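Local structure of aminotransferase AspB (Helicobacter pylori 26695, 3EZS) at residues L176-K181 with A211-N217; S197-E201 with R286-A290. The protein probably acts as a pyridoxal 5'-phosphate-dependent transaminase of the class I and II aminotransferase family. All blocks are in the same frame, centred on the assembly; numbering follows the deposited sequence.

Contact 1. Residues L176-K181 with A211-N217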
loop_
_atom_site.group_PDB
_atom_site.type_symbol
_atom_site.label_atom_id
_atom_site.label_comp_id
_atom_site.label_asym_id
_atom_site.label_seq_id
_atom_site.Cartn_x
_atom_site.Cartn_y
_atom_site.Cartn_z
ATOM N N LEU A 176 24.548 15.646 11.786
ATOM C CA LEU A 176 23.357 14.900 12.219
ATOM C C LEU A 176 23.125 15.070 13.717
ATOM O O LEU A 176 21.985 15.159 14.163
ATOM C CB LEU A 176 23.457 13.409 11.843
ATOM C CG LEU A 176 23.475 13.022 10.334
ATOM C CD1 LEU A 176 23.865 11.571 10.130
ATOM C CD2 LEU A 176 22.157 13.294 9.646
ATOM N N ILE A 177 24.206 15.127 14.483
ATOM C CA ILE A 177 24.131 15.316 15.948
ATOM C C ILE A 177 23.461 16.647 16.285
ATOM O O ILE A 177 22.591 16.698 17.164
ATOM C CB ILE A 177 25.524 15.200 16.613
ATOM C CG1 ILE A 177 25.969 13.731 16.632
ATOM C CG2 ILE A 177 25.491 15.727 18.058
ATOM C CD1 ILE A 177 27.495 13.517 16.986
ATOM N N SER A 178 23.840 17.707 15.558
ATOM C CA SER A 178 23.233 19.031 15.742
ATOM C C SER A 178 21.734 18.993 15.505
ATOM O O SER A 178 20.977 19.581 16.270
ATOM C CB SER A 178 23.848 20.068 14.806
ATOM O OG SER A 178 25.215 20.268 15.100
ATOM N N TRP A 179 21.318 18.298 14.452
ATOM C CA TRP A 179 19.896 18.165 14.145
ATOM C C TRP A 179 19.161 17.406 15.240
ATOM O O TRP A 179 18.065 17.798 15.613
ATOM C CB TRP A 179 19.662 17.482 12.806
ATOM C CG TRP A 179 19.742 18.386 11.623
ATOM C CD1 TRP A 179 20.740 18.442 10.704
ATOM C CD2 TRP A 179 18.775 19.376 11.230
ATOM N NE1 TRP A 179 20.461 19.390 9.766
ATOM C CE2 TRP A 179 19.256 19.978 10.054
ATOM C CE3 TRP A 179 17.539 19.785 11.740
ATOM C CZ2 TRP A 179 18.553 20.988 9.380
ATOM C CZ3 TRP A 179 16.840 20.800 11.071
ATOM C CH2 TRP A 179 17.354 21.384 9.906
ATOM N N VAL A 180 19.754 16.338 15.760
ATOM C CA VAL A 180 19.113 15.580 16.828
ATOM C C VAL A 180 18.885 16.491 18.038
ATOM O O VAL A 180 17.793 16.524 18.608
ATOM C CB VAL A 180 19.930 14.315 17.216
ATOM C CG1 VAL A 180 19.444 13.722 18.544
ATOM C CG2 VAL A 180 19.875 13.282 16.095
ATOM N N LYS A 181 19.912 17.247 18.412
ATOM C CA LYS A 181 19.805 18.174 19.541
ATOM C C LYS A 181 18.736 19.257 19.322
ATOM O O LYS A 181 18.025 19.635 20.259
ATOM C CB LYS A 181 21.166 18.800 19.842
ATOM C CG LYS A 181 22.185 17.791 20.400
ATOM C CD LYS A 181 23.533 18.433 20.699
ATOM C CE LYS A 181 24.548 17.432 21.258
ATOM N NZ LYS A 181 24.151 16.902 22.592
ATOM N N ALA A 211 23.937 9.186 15.208
ATOM C CA ALA A 211 24.035 10.501 15.833
ATOM C C ALA A 211 23.297 10.485 17.169
ATOM O O ALA A 211 23.727 11.091 18.153
ATOM C CB ALA A 211 23.455 11.584 14.883
ATOM N N CYS A 212 22.173 9.780 17.183
ATOM C CA CYS A 212 21.369 9.627 18.369
ATOM C C CYS A 212 22.148 8.985 19.502
ATOM O O CYS A 212 22.069 9.441 20.638
ATOM C CB CYS A 212 20.110 8.807 18.059
ATOM S SG CYS A 212 18.787 9.732 17.237
HETATM N N MSE A 213 22.884 7.924 19.187
HETATM C CA MSE A 213 23.691 7.216 20.167
HETATM C C MSE A 213 24.740 8.154 20.775
HETATM O O MSE A 213 24.986 8.110 21.981
HETATM C CB MSE A 213 24.413 6.028 19.539
HETATM C CG MSE A 213 23.536 4.974 18.898
HETATM SE SE MSE A 213 22.247 4.162 20.057
HETATM C CE MSE A 213 23.461 3.320 21.332
ATOM N N LEU A 214 25.337 9.001 19.939
ATOM C CA LEU A 214 26.383 9.936 20.377
ATOM C C LEU A 214 25.870 11.255 20.953
ATOM O O LEU A 214 26.667 12.030 21.472
ATOM C CB LEU A 214 27.340 10.254 19.212
ATOM C CG LEU A 214 28.204 9.093 18.714
ATOM C CD1 LEU A 214 28.822 9.442 17.387
ATOM C CD2 LEU A 214 29.273 8.717 19.751
ATOM N N ALA A 215 24.567 11.517 20.854
ATOM C CA ALA A 215 23.968 12.752 21.373
ATOM C C ALA A 215 23.169 12.496 22.638
ATOM O O ALA A 215 22.361 13.341 23.016
ATOM C CB ALA A 215 23.054 13.380 20.320
ATOM N N GLY A 216 23.378 11.346 23.287
ATOM C CA GLY A 216 22.630 10.983 24.492
ATOM C C GLY A 216 21.149 10.661 24.262
ATOM O O GLY A 216 20.329 10.833 25.165
ATOM N N ASN A 217 20.811 10.171 23.069
ATOM C CA ASN A 217 19.428 9.876 22.697
ATOM C C ASN A 217 19.306 8.447 22.159
ATOM O O ASN A 217 18.787 8.193 21.070
ATOM C CB ASN A 217 18.937 10.906 21.663
ATOM C CG ASN A 217 17.478 10.743 21.335
ATOM O OD1 ASN A 217 16.673 10.379 22.194
ATOM N ND2 ASN A 217 17.123 11.006 20.083
#
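The methyl group of A211 sits against helix 173-186 at L176 and I177, its CB 3.5 Å from CB of L176. With so small a side chain between them, the helices come close, the CA atoms of I177 and A211 being 4.8 Å apart. I177 spreads over the same neighbour and beyond it, CG1 touching A211, CD1 reaching CB of L214 at 4.0 Å and CG2 meeting the methyl of A215. One turn on, V180 straddles the end of the other helix. Its CG1, anti to the backbone N (chi1 166°), packs on CB of A215 and on ND2 of N217, while CG2 turns to SG of C212 at 3.9 Å. At the margin, K181 NZ stays 4.0 Å from O of A215, too loose for a hydrogen bond.

Behind this layer, N217 N bonds to C212 O (2.8 Å), a 6→1 closure around G216 with its positive phi, as at a helix C-terminus; N217 ND2 bonds to O of K221. L176 and V180 both also touch L208, earlier on the second helix. C212 and N217 reach V223, placing the helix pair beside the mixed seven-stranded sheet. No hydrogen bond joins the segments, so shape and apolar packing hold them together.

Contact 2. Residues S197-E201 with R286-A290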
loop_
_atom_site.group_PDB
_atom_site.type_symbol
_atom_site.label_atom_id
_atom_site.label_comp_id
_atom_site.label_asym_id
_atom_site.label_seq_id
_atom_site.Cartn_x
_atom_site.Cartn_y
_atom_site.Cartn_z
ATOM N N SER A 197 21.839 5.101 1.565
ATOM C CA SER A 197 22.909 4.807 2.512
ATOM C C SER A 197 23.835 3.668 2.075
ATOM O O SER A 197 24.935 3.560 2.587
ATOM C CB SER A 197 22.331 4.570 3.915
ATOM O OG SER A 197 21.399 3.508 3.894
ATOM N N GLU A 198 23.404 2.840 1.122
ATOM C CA GLU A 198 24.235 1.756 0.611
ATOM C C GLU A 198 24.857 2.082 -0.745
ATOM O O GLU A 198 25.518 1.231 -1.336
ATOM C CB GLU A 198 23.410 0.464 0.507
ATOM C CG GLU A 198 23.088 -0.204 1.836
ATOM C CD GLU A 198 24.256 -1.016 2.352
ATOM O OE1 GLU A 198 25.263 -0.411 2.751
ATOM O OE2 GLU A 198 24.173 -2.268 2.339
ATOM N N ILE A 199 24.639 3.306 -1.233
ATOM C CA ILE A 199 25.171 3.754 -2.509
ATOM C C ILE A 199 26.240 4.762 -2.149
ATOM O O ILE A 199 25.952 5.911 -1.877
ATOM C CB ILE A 199 24.073 4.387 -3.428
ATOM C CG1 ILE A 199 22.822 3.490 -3.505
ATOM C CG2 ILE A 199 24.638 4.670 -4.830
ATOM C CD1 ILE A 199 23.132 2.014 -3.857
ATOM N N TYR A 200 27.485 4.313 -2.103
ATOM C CA TYR A 200 28.585 5.171 -1.721
ATOM C C TYR A 200 29.875 4.633 -2.328
ATOM O O TYR A 200 29.983 3.453 -2.669
ATOM C CB TYR A 200 28.681 5.308 -0.193
ATOM C CG TYR A 200 28.949 4.014 0.534
ATOM C CD1 TYR A 200 30.242 3.585 0.789
ATOM C CD2 TYR A 200 27.901 3.217 0.964
ATOM C CE1 TYR A 200 30.478 2.380 1.467
ATOM C CE2 TYR A 200 28.122 2.019 1.631
ATOM C CZ TYR A 200 29.399 1.611 1.878
ATOM O OH TYR A 200 29.583 0.430 2.532
ATOM N N GLU A 201 30.859 5.514 -2.434
ATOM C CA GLU A 201 32.089 5.227 -3.147
ATOM C C GLU A 201 33.237 4.765 -2.277
ATOM O O GLU A 201 33.927 3.818 -2.627
ATOM C CB GLU A 201 32.497 6.501 -3.896
ATOM C CG GLU A 201 33.721 6.392 -4.768
ATOM C CD GLU A 201 34.180 7.745 -5.257
ATOM O OE1 GLU A 201 33.336 8.652 -5.401
ATOM O OE2 GLU A 201 35.387 7.895 -5.502
ATOM N N ARG A 286 27.281 -1.826 -5.422
ATOM C CA ARG A 286 27.902 -0.605 -4.885
ATOM C C ARG A 286 29.204 -0.299 -5.611
ATOM O O ARG A 286 29.508 0.850 -5.898
ATOM C CB ARG A 286 28.206 -0.735 -3.396
ATOM C CG ARG A 286 28.629 0.607 -2.760
ATOM C CD ARG A 286 29.236 0.466 -1.373
ATOM N NE ARG A 286 30.508 -0.272 -1.392
ATOM C CZ ARG A 286 31.681 0.209 -1.837
ATOM N NH1 ARG A 286 31.793 1.432 -2.333
ATOM N NH2 ARG A 286 32.768 -0.558 -1.815
ATOM N N ASN A 287 29.980 -1.335 -5.877
ATOM C CA ASN A 287 31.229 -1.144 -6.564
ATOM C C ASN A 287 31.046 -0.520 -7.951
ATOM O O ASN A 287 31.855 0.284 -8.354
ATOM C CB ASN A 287 31.978 -2.452 -6.695
ATOM C CG ASN A 287 33.354 -2.239 -7.208
ATOM O OD1 ASN A 287 33.654 -2.597 -8.341
ATOM N ND2 ASN A 287 34.183 -1.557 -6.416
ATOM N N ILE A 288 29.975 -0.886 -8.651
ATOM C CA ILE A 288 29.686 -0.315 -9.964
ATOM C C ILE A 288 29.359 1.168 -9.803
ATOM O O ILE A 288 29.890 2.003 -10.526
ATOM C CB ILE A 288 28.513 -1.019 -10.685
ATOM C CG1 ILE A 288 28.850 -2.471 -11.025
ATOM C CG2 ILE A 288 28.170 -0.310 -11.999
ATOM C CD1 ILE A 288 27.614 -3.247 -11.530
ATOM N N TYR A 289 28.502 1.496 -8.844
ATOM C CA TYR A 289 28.171 2.897 -8.602
ATOM C C TYR A 289 29.384 3.679 -8.087
ATOM O O TYR A 289 29.515 4.858 -8.384
ATOM C CB TYR A 289 27.003 3.053 -7.633
ATOM C CG TYR A 289 25.712 2.392 -8.081
ATOM C CD1 TYR A 289 25.147 2.684 -9.310
ATOM C CD2 TYR A 289 25.045 1.499 -7.247
ATOM C CE1 TYR A 289 23.952 2.076 -9.722
ATOM C CE2 TYR A 289 23.859 0.891 -7.639
ATOM C CZ TYR A 289 23.320 1.183 -8.873
ATOM O OH TYR A 289 22.149 0.586 -9.239
ATOM N N ALA A 290 30.261 3.018 -7.325
ATOM C CA ALA A 290 31.494 3.630 -6.829
ATOM C C ALA A 290 32.344 4.045 -8.004
ATOM O O ALA A 290 32.803 5.187 -8.058
ATOM C CB ALA A 290 32.273 2.657 -5.955
#
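R286 and Y200 meet in two ways at once, through a ring face and through a backbone carbonyl. The polar part is the grip of the guanidinium on the extended chain: NH1 gives a hydrogen bond to O of Y200 at 2.7 Å, 161° at the hydrogen, with the acceptor in the guanidinium plane. A second, weak bond from the same NH1 goes to O of E201 at 3.2 Å, so one nitrogen bridges two successive carbonyls. NH2 is engaged in a salt bridge with E283, which helps fix the rotation of the group. E201 passes its CG by the carbonyl O of A290, and its extended chain carries the carboxylate on to salt bridges with K294 and R297.

The CH-pi contact comes from R286 too. Its CD stands over the centre of the Y200 ring, 3.5 Å from the centroid, and the ring and guanidinium planes are only 16° apart. Y200 sets CG between its own backbone N and carbonyl carbon (chi1 62°), which folds the ring back over the arginine although its CB points away from the helix.

Apolar packing adds to this. CD1 of I199 lies 3.9 Å from CD2 of Y289, approaching the ring obliquely, and CB of A290 rests 3.8 Å from CA of E201.

An arginine of helix 280-299 thus holds the irregular loop after strand 189-193. Backbone hydrogen bonds between I199 and S309 and between E201 and P307 join that loop to the one before strand 311-315, while E198 bridges R75 of helix 62-76 and R232 of the loop after strand 223-228.

Contacts 1 and 2 are separate: their centres are 25 Å apart and their nearest atoms about 9 Å, with no touch. Along the chain they interleave, since 197-201 falls between the two segments of contact 1 and 211-217 between those of contact 2. Contact 1 involves helix 173-186, which leads into strand 189-193, and lies farther out, its centre 21 Å from the chain centre. Contact 2, at 14 Å, fastens the loop that follows that strand; in this family the strand's end and the loop bearing R232 probably line the pyridoxal phosphate pocket. Contact 1 is mainly apolar packing, with no hydrogen bond across it, whereas contact 2 adds arginine hydrogen bonds. The other subunit touches neither.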